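Local coordinates for sulfhydryl oxidase Erv1p (PDB 2HJ3), which catalyses disulfide bond formation with FAD and oxygen, supporting import and folding of small cysteine-containing proteins in the mitochondrial intermembrane space, at residues V8-L13 and Y51-C56; A26-K31 and A69-Q74; W80-H85 and F97-V102. All coordinates share one frame; numbering follows the deposited sequence.

How the contacts relate
Two of the three contacts take hold of the same FAD. Contact 1 meets the isoalloxazine, with the redox-active disulfide C53–C56 over its face, while contact 3 meets the adenine and one phosphate oxygen, beside the second disulfide, C82–C99. Their centres lie about 20 Å apart and their nearest atoms about 9 Å, and the one FAD reaches both, flavin at contact 1 and adenine at contact 3. Contact 2 does not line the pocket. It lies about 26 Å from contact 1, centre to centre, across the chain's middle, although both draw on helix 10-27. Contacts 2 and 3 are about 14 Å apart between centres and touch directly, A69 CA packing 3.4 Å from W80 CE2.

Contact 1. Residues V8-L13 and Y51-C56; sequences VTKEDL and YPCREC. With FAD (flavin-adenine dinucleotide), chain K.
K10, on the first turn of helix 10-27, crosses E55 at about a right angle beside the redox-active disulfide C53–C56 and the pyrimidine end of the flavin. CG is anti to the backbone N (chi1 171°), and although CB itself does not face Y51-C56, the outer chain draws nearer to it. CG lies 4.1 Å from C56 SG, and CD comes 3.2 Å from FAD O2. A bend at chi3 (-63°) then carries CE past the same oxygen and places NZ above the flavin plane, where it makes two weak bonds: one to FAD O2 at 3.4 Å, the other a salt bridge to E55 OE2, also 3.4 Å. E55 OE2 in turn stands 2.9 Å from FAD N3, tilted out of the ring plane.

L13 supplies the apolar half. Its CD2 meets the Y51 ring obliquely, in an off-centre CH-pi contact 30° from the ring normal, and packs 3.6 Å from P52 CB, while CG comes 3.4 Å from Y51 OH. The Y51 ring also has FAD C7 over one face. Its hydroxyl shares a hydrogen bond with a water that also donates to K10 O, so the two segments are bridged by solvent as well. From the second subunit, T23 packs on L13 and L24 on P52.

K10 and E55 are both known FAD ligands, and the positive NZ near O2 would probably favour negative charge developing on the pyrimidine side as the flavin is reduced. C56 SG lies 3.5 Å from FAD C4X and on the same flavin face as the Y51 ring. This geometry is consistent with C56 being the cysteine of the pair that passes electrons directly to the cofactor.

Contact 2. Residues A26-K31 and A69-Q74; sequences AQYPEK and AQAGSQ
Y28 and Q74 meet at one end of the four-helix bundle, where the chain leaving helix 10-27 lies against the loop that joins helix 54-66 to helix 74-91. Both side chains have CG anti to the backbone N, yet their CB–CG bonds run in broadly opposite directions: the tyrosine goes out along the loop, and the glutamine turns back toward the C-terminal end of helix 10-27, at A26.

The Y28 ring presents an edge to the loop backbone. S73 C and Q74 N lie near the ring plane, and CD2 comes 3.6 Å from S73 C. Farther along the same edge the hydroxyl donates to A71 O over 2.8 Å. The bond meets the carbonyl in its plane, on a lone pair, with a C=O...donor angle of 136°, and A71 CB lies 3.5 Å from Y28 OH. One direct bond therefore ties the tip of the ring to the loop, while F77, with its ring plane turned about 60°, and K37 and V40 of helix 34-50 pack on the rest of the tyrosine.

Q74 opens helix 74-91, directly after S73 at the N-cap position. Its chain bends at chi2, which directs the amide to A26, where NE2 approaches CA at 3.8 Å. The hydrogen bond that holds this amide goes to A25 O, with a weaker one to D103, so the glutamine joins the start of one helix to the last turn of another. Two backbone oxygens also come close to side-chain carbons: E30 O lies 3.2 Å from S73 CB, and Y28 O 3.0 Å from Q74 CG.

Contact 3. Residues W80-H85 and F97-V102; sequences WLCHVH and FPCERV. With FAD (flavin-adenine dinucleotide), chain K; SO4 (sulfate ion), chain F.
The shortest polar bond beside the C82–C99 pairing runs from H85 NE2 to FAD O1A, 2.6 Å long with an angle of 155° at the hydrogen. The other ring nitrogen, ND1, is hydrogen-bonded to H22, so both ends of the imidazole are held and its rotation is fixed. In that setting one face of the H85 ring lies over the adenine at N7A. F97 covers the opposite face of the adenine, which is thus enclosed between an imidazole and a phenyl ring, one from each segment.

The covalent link crosses next to this sandwich. C82 SG and C99 SG are joined at 2.0 Å with a torsion of -87° about the S–S bond, close to the value a relaxed disulfide prefers. C82 sends SG anti to its own backbone N, out from helix 74-91, and the sulfur lies 3.8 Å from F97 CD2, oblique to that ring. The second sulfur of the bridge, C99 SG, sits over the face of H83, 4.0 Å from the ring centroid and 27° off the normal. H83 ND1 donates to sulfate O3 over 2.9 Å; R90 and N86 bind this ion too, which probably came from the crystallisation liquor.

V102 touches both the bridge and the cofactor, its CG1 3.5 Å from C82 CB and 3.8 Å from FAD N1A. The helix backbone adds a weak bond, FAD N6A to C82 O at 3.1 Å. F97 N is hydrogen-bonded to N86 OD1, which probably helps set the backbone from which the phenyl ring projects.

In this protein H85 and F97 enclose the adenine, and the disulfide that holds the segment after helix 74-91 beside it belongs to the FAD site of an ERV/ALR sulfhydryl oxidase.

Contact 1. Residues V8-L13 and Y51-C56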
loop_
_atom_site.group_PDB
_atom_site.type_symbol
_atom_site.label_atom_id
_atom_site.label_comp_id
_atom_site.label_asym_id
_atom_site.label_seq_id
_atom_site.Cartn_x
_atom_site.Cartn_y
_atom_site.Cartn_z
ATOM N N VAL A 8 -3.271 13.565 8.806
ATOM C CA VAL A 8 -2.689 12.228 8.754
ATOM C C VAL A 8 -1.459 12.080 9.651
ATOM O O VAL A 8 -0.351 12.472 9.283
ATOM C CB VAL A 8 -2.308 11.845 7.296
ATOM C CG1 VAL A 8 -1.478 10.570 7.281
ATOM C CG2 VAL A 8 -3.572 11.639 6.471
ATOM N N THR A 9 -1.670 11.511 10.833
ATOM C CA THR A 9 -0.590 11.293 11.785
ATOM C C THR A 9 0.019 9.916 11.550
ATOM O O THR A 9 -0.460 9.146 10.720
ATOM C CB THR A 9 -1.104 11.351 13.243
ATOM O OG1 THR A 9 -2.086 10.326 13.447
ATOM C CG2 THR A 9 -1.734 12.702 13.535
ATOM N N LYS A 10 1.081 9.618 12.286
ATOM C CA LYS A 10 1.752 8.333 12.190
ATOM C C LYS A 10 0.723 7.218 12.385
ATOM O O LYS A 10 0.795 6.168 11.742
ATOM C CB LYS A 10 2.826 8.241 13.274
ATOM C CG LYS A 10 3.458 6.874 13.422
ATOM C CD LYS A 10 4.171 6.734 14.769
ATOM C CE LYS A 10 5.328 7.716 14.912
ATOM N NZ LYS A 10 6.098 7.485 16.175
ATOM N N GLU A 11 -0.241 7.460 13.270
ATOM C CA GLU A 11 -1.276 6.475 13.554
ATOM C C GLU A 11 -2.279 6.306 12.420
ATOM O O GLU A 11 -2.685 5.185 12.124
ATOM C CB GLU A 11 -2.021 6.827 14.847
ATOM C CG GLU A 11 -1.172 6.786 16.118
ATOM C CD GLU A 11 -0.226 7.974 16.240
ATOM O OE1 GLU A 11 -0.658 9.107 15.936
ATOM O OE2 GLU A 11 0.939 7.783 16.654
ATOM N N ASP A 12 -2.688 7.407 11.791
ATOM C CA ASP A 12 -3.641 7.327 10.687
ATOM C C ASP A 12 -3.022 6.558 9.523
ATOM O O ASP A 12 -3.699 5.770 8.858
ATOM C CB ASP A 12 -4.052 8.724 10.208
ATOM C CG ASP A 12 -4.905 9.473 11.224
ATOM O OD1 ASP A 12 -5.981 8.962 11.602
ATOM O OD2 ASP A 12 -4.498 10.583 11.636
ATOM N N LEU A 13 -1.735 6.795 9.279
ATOM C CA LEU A 13 -1.019 6.126 8.200
ATOM C C LEU A 13 -1.001 4.631 8.492
ATOM O O LEU A 13 -1.374 3.817 7.647
ATOM C CB LEU A 13 0.415 6.658 8.101
ATOM C CG LEU A 13 1.262 6.122 6.940
ATOM C CD1 LEU A 13 0.684 6.628 5.636
ATOM C CD2 LEU A 13 2.711 6.557 7.082
ATOM N N TYR A 51 7.982 3.210 3.209
ATOM C CA TYR A 51 6.953 3.576 4.178
ATOM C C TYR A 51 7.214 4.982 4.726
ATOM O O TYR A 51 8.272 5.250 5.293
ATOM C CB TYR A 51 6.898 2.559 5.316
ATOM C CG TYR A 51 5.679 2.730 6.192
ATOM C CD1 TYR A 51 4.397 2.547 5.673
ATOM C CD2 TYR A 51 5.803 3.104 7.525
ATOM C CE1 TYR A 51 3.267 2.731 6.461
ATOM C CE2 TYR A 51 4.678 3.299 8.324
ATOM C CZ TYR A 51 3.412 3.110 7.788
ATOM O OH TYR A 51 2.297 3.315 8.569
ATOM N N PRO A 52 6.242 5.902 4.552
ATOM C CA PRO A 52 6.248 7.315 4.968
ATOM C C PRO A 52 6.482 7.709 6.426
ATOM O O PRO A 52 6.163 8.830 6.802
ATOM C CB PRO A 52 4.904 7.833 4.462
ATOM C CG PRO A 52 4.636 6.980 3.284
ATOM C CD PRO A 52 5.022 5.612 3.776
ATOM N N CYS A 53 6.991 6.805 7.253
ATOM C CA CYS A 53 7.314 7.140 8.642
ATOM C C CYS A 53 8.708 6.563 8.851
ATOM O O CYS A 53 8.887 5.351 8.919
ATOM C CB CYS A 53 6.314 6.549 9.670
ATOM S SG CYS A 53 7.107 6.198 11.288
ATOM N N ARG A 54 9.690 7.456 8.920
ATOM C CA ARG A 54 11.100 7.105 9.089
ATOM C C ARG A 54 11.409 5.885 9.969
ATOM O O ARG A 54 11.811 4.839 9.462
ATOM C CB ARG A 54 11.853 8.328 9.622
ATOM C CG ARG A 54 11.723 9.562 8.724
ATOM C CD ARG A 54 12.025 10.853 9.483
ATOM N NE ARG A 54 11.841 12.039 8.647
ATOM C CZ ARG A 54 11.811 13.288 9.110
ATOM N NH1 ARG A 54 11.950 13.526 10.410
ATOM N NH2 ARG A 54 11.646 14.303 8.271
ATOM N N GLU A 55 11.236 6.023 11.280
ATOM C CA GLU A 55 11.520 4.930 12.205
ATOM C C GLU A 55 10.725 3.666 11.877
ATOM O O GLU A 55 11.265 2.556 11.900
ATOM C CB GLU A 55 11.202 5.357 13.638
ATOM C CG GLU A 55 9.744 5.736 13.831
ATOM C CD GLU A 55 9.314 5.723 15.283
ATOM O OE1 GLU A 55 9.922 6.460 16.091
ATOM O OE2 GLU A 55 8.364 4.978 15.613
ATOM N N CYS A 56 9.440 3.839 11.582
ATOM C CA CYS A 56 8.573 2.713 11.260
ATOM C C CYS A 56 9.154 1.889 10.116
ATOM O O CYS A 56 9.094 0.658 10.126
ATOM C CB CYS A 56 7.193 3.199 10.836
ATOM S SG CYS A 56 6.326 4.416 11.881
HETATM P PA FAD K . -3.083 -0.915 14.296
HETATM O O1A FAD K . -1.863 -1.578 14.836
HETATM O O2A FAD K . -3.079 0.259 13.372
HETATM O O5B FAD K . -4.397 -1.617 13.832
HETATM C C5B FAD K . -5.224 -1.996 12.746
HETATM C C4B FAD K . -6.382 -2.615 13.499
HETATM O O4B FAD K . -6.238 -3.879 12.798
HETATM C C3B FAD K . -6.690 -2.974 14.980
HETATM O O3B FAD K . -7.454 -1.981 15.664
HETATM C C2B FAD K . -7.238 -4.330 14.888
HETATM O O2B FAD K . -8.582 -4.423 14.530
HETATM C C1B FAD K . -6.351 -4.914 13.783
HETATM N N9A FAD K . -5.151 -5.648 14.056
HETATM C C8A FAD K . -4.189 -5.591 15.095
HETATM N N7A FAD K . -3.206 -6.441 15.116
HETATM C C5A FAD K . -3.441 -7.199 13.975
HETATM C C6A FAD K . -2.829 -8.322 13.383
HETATM N N6A FAD K . -1.778 -8.883 14.015
HETATM N N1A FAD K . -3.397 -8.844 12.227
HETATM C C2A FAD K . -4.534 -8.398 11.637
HETATM N N3A FAD K . -5.107 -7.247 12.220
HETATM C C4A FAD K . -4.527 -6.715 13.407
HETATM N N1 FAD K . 4.393 2.972 14.650
HETATM C C2 FAD K . 5.387 3.364 15.529
HETATM O O2 FAD K . 5.201 4.190 16.443
HETATM N N3 FAD K . 6.572 2.701 15.263
HETATM C C4 FAD K . 6.758 1.737 14.241
HETATM O O4 FAD K . 7.976 1.372 14.150
HETATM C C4X FAD K . 5.715 1.377 13.404
HETATM N N5 FAD K . 5.818 0.510 12.260
HETATM C C5X FAD K . 4.818 0.245 11.296
HETATM C C6 FAD K . 5.091 -0.553 10.163
HETATM C C7 FAD K . 4.064 -0.747 9.190
HETATM C C7M FAD K . 4.439 -1.566 7.946
HETATM C C8 FAD K . 2.762 -0.180 9.361
HETATM C C8M FAD K . 1.515 -0.328 8.497
HETATM C C9 FAD K . 2.531 0.620 10.488
HETATM C C9A FAD K . 3.507 0.926 11.471
HETATM N N10 FAD K . 3.490 1.712 12.732
HETATM C C10 FAD K . 4.477 2.051 13.626
HETATM C "C1'" FAD K . 2.203 2.124 13.183
HETATM C "C2'" FAD K . 1.407 1.242 14.089
HETATM O "O2'" FAD K . 1.740 -0.161 13.833
HETATM C "C3'" FAD K . -0.032 1.616 14.262
HETATM O "O3'" FAD K . -0.695 1.409 13.026
HETATM C "C4'" FAD K . -0.606 2.763 15.079
HETATM O "O4'" FAD K . 0.124 2.874 16.332
HETATM C "C5'" FAD K . -2.020 2.663 15.485
HETATM O "O5'" FAD K . -2.382 1.556 16.316
HETATM P P FAD K . -3.864 1.067 16.412
HETATM O O1P FAD K . -3.718 0.710 17.819
HETATM O O2P FAD K . -4.918 1.983 15.919
HETATM O O3P FAD K . -3.805 -0.323 15.586
HETATM O O HOH W 1 2.876 4.585 10.849
#

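Contact 2. Residues A26-K31 and A69-Q74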
loop_
_atom_site.group_PDB
_atom_site.type_symbol
_atom_site.label_atom_id
_atom_site.label_comp_id
_atom_site.label_asym_id
_atom_site.label_seq_id
_atom_site.Cartn_x
_atom_site.Cartn_y
_atom_site.Cartn_z
ATOM N N ALA A 26 -5.977 -11.084 2.675
ATOM C CA ALA A 26 -7.238 -11.814 2.773
ATOM C C ALA A 26 -7.707 -12.263 1.389
ATOM O O ALA A 26 -8.428 -13.258 1.267
ATOM C CB ALA A 26 -8.304 -10.947 3.436
ATOM N N GLN A 27 -7.285 -11.529 0.357
ATOM C CA GLN A 27 -7.636 -11.824 -1.036
ATOM C C GLN A 27 -6.562 -12.652 -1.753
ATOM O O GLN A 27 -6.806 -13.183 -2.837
ATOM C CB GLN A 27 -7.833 -10.519 -1.823
ATOM C CG GLN A 27 -8.825 -9.554 -1.208
ATOM C CD GLN A 27 -10.236 -10.086 -1.245
ATOM O OE1 GLN A 27 -10.831 -10.223 -2.316
ATOM N NE2 GLN A 27 -10.783 -10.402 -0.072
ATOM N N TYR A 28 -5.370 -12.742 -1.166
ATOM C CA TYR A 28 -4.283 -13.505 -1.776
ATOM C C TYR A 28 -4.795 -14.901 -2.150
ATOM O O TYR A 28 -5.497 -15.544 -1.374
ATOM C CB TYR A 28 -3.105 -13.617 -0.807
ATOM C CG TYR A 28 -1.792 -13.991 -1.467
ATOM C CD1 TYR A 28 -1.165 -13.123 -2.365
ATOM C CD2 TYR A 28 -1.171 -15.210 -1.191
ATOM C CE1 TYR A 28 0.052 -13.463 -2.968
ATOM C CE2 TYR A 28 0.039 -15.556 -1.786
ATOM C CZ TYR A 28 0.649 -14.678 -2.672
ATOM O OH TYR A 28 1.865 -15.011 -3.241
ATOM N N PRO A 29 -4.455 -15.387 -3.349
ATOM C CA PRO A 29 -4.929 -16.714 -3.749
ATOM C C PRO A 29 -4.365 -17.914 -2.978
ATOM O O PRO A 29 -3.252 -17.880 -2.437
ATOM C CB PRO A 29 -4.599 -16.762 -5.241
ATOM C CG PRO A 29 -3.388 -15.904 -5.346
ATOM C CD PRO A 29 -3.709 -14.740 -4.441
ATOM N N GLU A 30 -5.163 -18.974 -2.926
ATOM C CA GLU A 30 -4.773 -20.200 -2.245
ATOM C C GLU A 30 -3.545 -20.747 -2.959
ATOM O O GLU A 30 -2.553 -21.095 -2.330
ATOM C CB GLU A 30 -5.931 -21.205 -2.294
ATOM C CG GLU A 30 -5.605 -22.607 -1.781
ATOM C CD GLU A 30 -5.204 -22.641 -0.313
ATOM O OE1 GLU A 30 -5.292 -21.585 0.365
ATOM O OE2 GLU A 30 -4.812 -23.735 0.159
ATOM N N LYS A 31 -3.630 -20.804 -4.285
ATOM C CA LYS A 31 -2.538 -21.273 -5.128
ATOM C C LYS A 31 -2.143 -20.092 -6.008
ATOM O O LYS A 31 -2.624 -19.956 -7.133
ATOM C CB LYS A 31 -3.005 -22.444 -6.003
ATOM C CG LYS A 31 -3.526 -23.642 -5.213
ATOM C CD LYS A 31 -4.052 -24.745 -6.132
ATOM C CE LYS A 31 -4.652 -25.892 -5.321
ATOM N NZ LYS A 31 -5.228 -26.982 -6.173
ATOM N N ALA A 69 8.967 -12.539 3.979
ATOM C CA ALA A 69 7.566 -12.775 3.656
ATOM C C ALA A 69 7.279 -14.207 3.211
ATOM O O ALA A 69 7.989 -14.752 2.380
ATOM C CB ALA A 69 7.107 -11.791 2.567
ATOM N N GLN A 70 6.227 -14.803 3.771
ATOM C CA GLN A 70 5.818 -16.164 3.413
ATOM C C GLN A 70 4.658 -15.980 2.442
ATOM O O GLN A 70 3.518 -15.770 2.861
ATOM C CB GLN A 70 5.316 -16.933 4.640
ATOM C CG GLN A 70 6.301 -17.090 5.791
ATOM C CD GLN A 70 7.150 -18.337 5.668
ATOM O OE1 GLN A 70 6.634 -19.423 5.427
ATOM N NE2 GLN A 70 8.456 -18.188 5.847
ATOM N N ALA A 71 4.946 -16.061 1.147
ATOM C CA ALA A 71 3.918 -15.856 0.131
ATOM C C ALA A 71 3.496 -17.118 -0.599
ATOM O O ALA A 71 2.881 -17.046 -1.663
ATOM C CB ALA A 71 4.395 -14.813 -0.875
ATOM N N GLY A 72 3.801 -18.268 -0.017
ATOM C CA GLY A 72 3.455 -19.526 -0.650
ATOM C C GLY A 72 1.973 -19.739 -0.858
ATOM O O GLY A 72 1.581 -20.490 -1.750
ATOM N N SER A 73 1.151 -19.093 -0.039
ATOM C CA SER A 73 -0.300 -19.232 -0.149
ATOM C C SER A 73 -1.019 -18.210 0.728
ATOM O O SER A 73 -0.388 -17.478 1.495
ATOM C CB SER A 73 -0.735 -20.642 0.260
ATOM O OG SER A 73 -0.412 -20.905 1.618
ATOM N N GLN A 74 -2.342 -18.174 0.612
ATOM C CA GLN A 74 -3.160 -17.240 1.376
ATOM C C GLN A 74 -2.948 -17.381 2.880
ATOM O O GLN A 74 -2.834 -16.382 3.594
ATOM C CB GLN A 74 -4.642 -17.445 1.032
ATOM C CG GLN A 74 -5.603 -16.356 1.525
ATOM C CD GLN A 74 -5.916 -16.441 3.012
ATOM O OE1 GLN A 74 -6.108 -17.526 3.558
ATOM N NE2 GLN A 74 -5.994 -15.294 3.664
HETATM O O HOH W 2 -3.623 -21.250 2.125
#

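Contact 3. Residues W80-H85 and F97-V102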
loop_
_atom_site.group_PDB
_atom_site.type_symbol
_atom_site.label_atom_id
_atom_site.label_comp_id
_atom_site.label_asym_id
_atom_site.label_seq_id
_atom_site.Cartn_x
_atom_site.Cartn_y
_atom_site.Cartn_z
ATOM N N TRP A 80 1.787 -14.623 8.273
ATOM C CA TRP A 80 3.023 -13.862 8.286
ATOM C C TRP A 80 2.764 -12.379 8.549
ATOM O O TRP A 80 3.410 -11.766 9.400
ATOM C CB TRP A 80 3.758 -14.022 6.952
ATOM C CG TRP A 80 4.993 -13.181 6.880
ATOM C CD1 TRP A 80 6.202 -13.451 7.444
ATOM C CD2 TRP A 80 5.109 -11.886 6.283
ATOM N NE1 TRP A 80 7.071 -12.400 7.241
ATOM C CE2 TRP A 80 6.423 -11.426 6.531
ATOM C CE3 TRP A 80 4.230 -11.069 5.563
ATOM C CZ2 TRP A 80 6.880 -10.183 6.086
ATOM C CZ3 TRP A 80 4.681 -9.834 5.120
ATOM C CH2 TRP A 80 5.997 -9.402 5.385
ATOM N N LEU A 81 1.813 -11.805 7.819
ATOM C CA LEU A 81 1.493 -10.386 7.972
ATOM C C LEU A 81 0.984 -10.083 9.381
ATOM O O LEU A 81 1.213 -9.001 9.912
ATOM C CB LEU A 81 0.450 -9.972 6.931
ATOM C CG LEU A 81 0.307 -8.477 6.641
ATOM C CD1 LEU A 81 1.661 -7.864 6.304
ATOM C CD2 LEU A 81 -0.657 -8.297 5.487
ATOM N N CYS A 82 0.297 -11.050 9.984
ATOM C CA CYS A 82 -0.225 -10.885 11.336
ATOM C C CYS A 82 0.914 -10.929 12.347
ATOM O O CYS A 82 0.914 -10.181 13.333
ATOM C CB CYS A 82 -1.248 -11.981 11.642
ATOM S SG CYS A 82 -1.838 -12.040 13.367
ATOM N N HIS A 83 1.897 -11.795 12.097
ATOM C CA HIS A 83 3.042 -11.911 13.007
ATOM C C HIS A 83 3.873 -10.650 12.931
ATOM O O HIS A 83 4.386 -10.161 13.938
ATOM C CB HIS A 83 3.912 -13.125 12.652
ATOM C CG HIS A 83 3.222 -14.437 12.849
ATOM N ND1 HIS A 83 2.711 -14.831 14.066
ATOM C CD2 HIS A 83 2.885 -15.408 11.969
ATOM C CE1 HIS A 83 2.077 -15.981 13.926
ATOM N NE2 HIS A 83 2.167 -16.352 12.662
ATOM N N VAL A 84 4.009 -10.125 11.721
ATOM C CA VAL A 84 4.772 -8.907 11.529
ATOM C C VAL A 84 4.073 -7.787 12.282
ATOM O O VAL A 84 4.699 -7.059 13.044
ATOM C CB VAL A 84 4.888 -8.568 10.032
ATOM C CG1 VAL A 84 5.247 -7.094 9.844
ATOM C CG2 VAL A 84 5.949 -9.462 9.401
ATOM N N HIS A 85 2.766 -7.670 12.089
ATOM C CA HIS A 85 2.003 -6.633 12.773
ATOM C C HIS A 85 2.140 -6.785 14.295
ATOM O O HIS A 85 2.202 -5.790 15.018
ATOM C CB HIS A 85 0.535 -6.707 12.355
ATOM C CG HIS A 85 -0.268 -5.500 12.731
ATOM N ND1 HIS A 85 -1.563 -5.304 12.296
ATOM C CD2 HIS A 85 0.043 -4.419 13.483
ATOM C CE1 HIS A 85 -2.012 -4.153 12.762
ATOM N NE2 HIS A 85 -1.057 -3.595 13.485
ATOM N N PHE A 97 -2.534 -9.667 18.645
ATOM C CA PHE A 97 -3.655 -10.339 18.000
ATOM C C PHE A 97 -3.407 -11.820 17.748
ATOM O O PHE A 97 -2.323 -12.199 17.320
ATOM C CB PHE A 97 -3.934 -9.608 16.673
ATOM C CG PHE A 97 -5.168 -10.069 15.954
ATOM C CD1 PHE A 97 -6.384 -9.419 16.144
ATOM C CD2 PHE A 97 -5.113 -11.136 15.059
ATOM C CE1 PHE A 97 -7.527 -9.825 15.447
ATOM C CE2 PHE A 97 -6.253 -11.550 14.358
ATOM C CZ PHE A 97 -7.455 -10.895 14.552
ATOM N N PRO A 98 -4.408 -12.681 18.023
ATOM C CA PRO A 98 -4.266 -14.129 17.802
ATOM C C PRO A 98 -4.389 -14.399 16.308
ATOM O O PRO A 98 -5.481 -14.339 15.737
ATOM C CB PRO A 98 -5.423 -14.719 18.601
ATOM C CG PRO A 98 -6.470 -13.643 18.526
ATOM C CD PRO A 98 -5.670 -12.376 18.726
ATOM N N CYS A 99 -3.261 -14.707 15.680
ATOM C CA CYS A 99 -3.233 -14.922 14.243
ATOM C C CYS A 99 -4.058 -16.060 13.679
ATOM O O CYS A 99 -3.979 -16.343 12.485
ATOM C CB CYS A 99 -1.792 -15.054 13.772
ATOM S SG CYS A 99 -0.787 -13.593 14.163
ATOM N N GLU A 100 -4.854 -16.707 14.515
ATOM C CA GLU A 100 -5.689 -17.800 14.038
ATOM C C GLU A 100 -7.024 -17.211 13.653
ATOM O O GLU A 100 -7.838 -17.853 12.997
ATOM C CB GLU A 100 -5.899 -18.830 15.135
ATOM C CG GLU A 100 -4.634 -19.501 15.586
ATOM C CD GLU A 100 -4.747 -19.993 17.008
ATOM O OE1 GLU A 100 -5.676 -20.784 17.303
ATOM O OE2 GLU A 100 -3.903 -19.576 17.828
ATOM N N ARG A 101 -7.229 -15.971 14.073
ATOM C CA ARG A 101 -8.459 -15.252 13.800
ATOM C C ARG A 101 -8.306 -14.207 12.704
ATOM O O ARG A 101 -9.270 -13.493 12.425
ATOM C CB ARG A 101 -8.957 -14.536 15.062
ATOM C CG ARG A 101 -9.402 -15.420 16.228
ATOM C CD ARG A 101 -9.725 -14.531 17.436
ATOM N NE ARG A 101 -10.241 -15.266 18.591
ATOM C CZ ARG A 101 -10.385 -14.746 19.810
ATOM N NH1 ARG A 101 -10.046 -13.482 20.047
ATOM N NH2 ARG A 101 -10.876 -15.487 20.796
ATOM N N VAL A 102 -7.127 -14.087 12.085
ATOM C CA VAL A 102 -6.974 -13.066 11.040
ATOM C C VAL A 102 -8.075 -13.154 10.008
ATOM O O VAL A 102 -8.653 -12.139 9.640
ATOM C CB VAL A 102 -5.623 -13.136 10.273
ATOM C CG1 VAL A 102 -4.656 -12.122 10.847
ATOM C CG2 VAL A 102 -5.054 -14.531 10.319
HETATM P PA FAD K . -3.083 -0.915 14.296
HETATM O O1A FAD K . -1.863 -1.578 14.836
HETATM O O2A FAD K . -3.079 0.259 13.372
HETATM O O5B FAD K . -4.397 -1.617 13.832
HETATM C C5B FAD K . -5.224 -1.996 12.746
HETATM C C4B FAD K . -6.382 -2.615 13.499
HETATM O O4B FAD K . -6.238 -3.879 12.798
HETATM C C3B FAD K . -6.690 -2.974 14.980
HETATM O O3B FAD K . -7.454 -1.981 15.664
HETATM C C2B FAD K . -7.238 -4.330 14.888
HETATM O O2B FAD K . -8.582 -4.423 14.530
HETATM C C1B FAD K . -6.351 -4.914 13.783
HETATM N N9A FAD K . -5.151 -5.648 14.056
HETATM C C8A FAD K . -4.189 -5.591 15.095
HETATM N N7A FAD K . -3.206 -6.441 15.116
HETATM C C5A FAD K . -3.441 -7.199 13.975
HETATM C C6A FAD K . -2.829 -8.322 13.383
HETATM N N6A FAD K . -1.778 -8.883 14.015
HETATM N N1A FAD K . -3.397 -8.844 12.227
HETATM C C2A FAD K . -4.534 -8.398 11.637
HETATM N N3A FAD K . -5.107 -7.247 12.220
HETATM C C4A FAD K . -4.527 -6.715 13.407
HETATM N N1 FAD K . 4.393 2.972 14.650
HETATM C C2 FAD K . 5.387 3.364 15.529
HETATM O O2 FAD K . 5.201 4.190 16.443
HETATM N N3 FAD K . 6.572 2.701 15.263
HETATM C C4 FAD K . 6.758 1.737 14.241
HETATM O O4 FAD K . 7.976 1.372 14.150
HETATM C C4X FAD K . 5.715 1.377 13.404
HETATM N N5 FAD K . 5.818 0.510 12.260
HETATM C C5X FAD K . 4.818 0.245 11.296
HETATM C C6 FAD K . 5.091 -0.553 10.163
HETATM C C7 FAD K . 4.064 -0.747 9.190
HETATM C C7M FAD K . 4.439 -1.566 7.946
HETATM C C8 FAD K . 2.762 -0.180 9.361
HETATM C C8M FAD K . 1.515 -0.328 8.497
HETATM C C9 FAD K . 2.531 0.620 10.488
HETATM C C9A FAD K . 3.507 0.926 11.471
HETATM N N10 FAD K . 3.490 1.712 12.732
HETATM C C10 FAD K . 4.477 2.051 13.626
HETATM C "C1'" FAD K . 2.203 2.124 13.183
HETATM C "C2'" FAD K . 1.407 1.242 14.089
HETATM O "O2'" FAD K . 1.740 -0.161 13.833
HETATM C "C3'" FAD K . -0.032 1.616 14.262
HETATM O "O3'" FAD K . -0.695 1.409 13.026
HETATM C "C4'" FAD K . -0.606 2.763 15.079
HETATM O "O4'" FAD K . 0.124 2.874 16.332
HETATM C "C5'" FAD K . -2.020 2.663 15.485
HETATM O "O5'" FAD K . -2.382 1.556 16.316
HETATM P P FAD K . -3.864 1.067 16.412
HETATM O O1P FAD K . -3.718 0.710 17.819
HETATM O O2P FAD K . -4.918 1.983 15.919
HETATM O O3P FAD K . -3.805 -0.323 15.586
HETATM S S SO4 F . 2.856 -13.558 17.546
HETATM O O1 SO4 F . 3.998 -14.481 17.442
HETATM O O2 SO4 F . 3.164 -12.511 18.534
HETATM O O3 SO4 F . 2.598 -12.945 16.230
HETATM O O4 SO4 F . 1.659 -14.304 17.977
#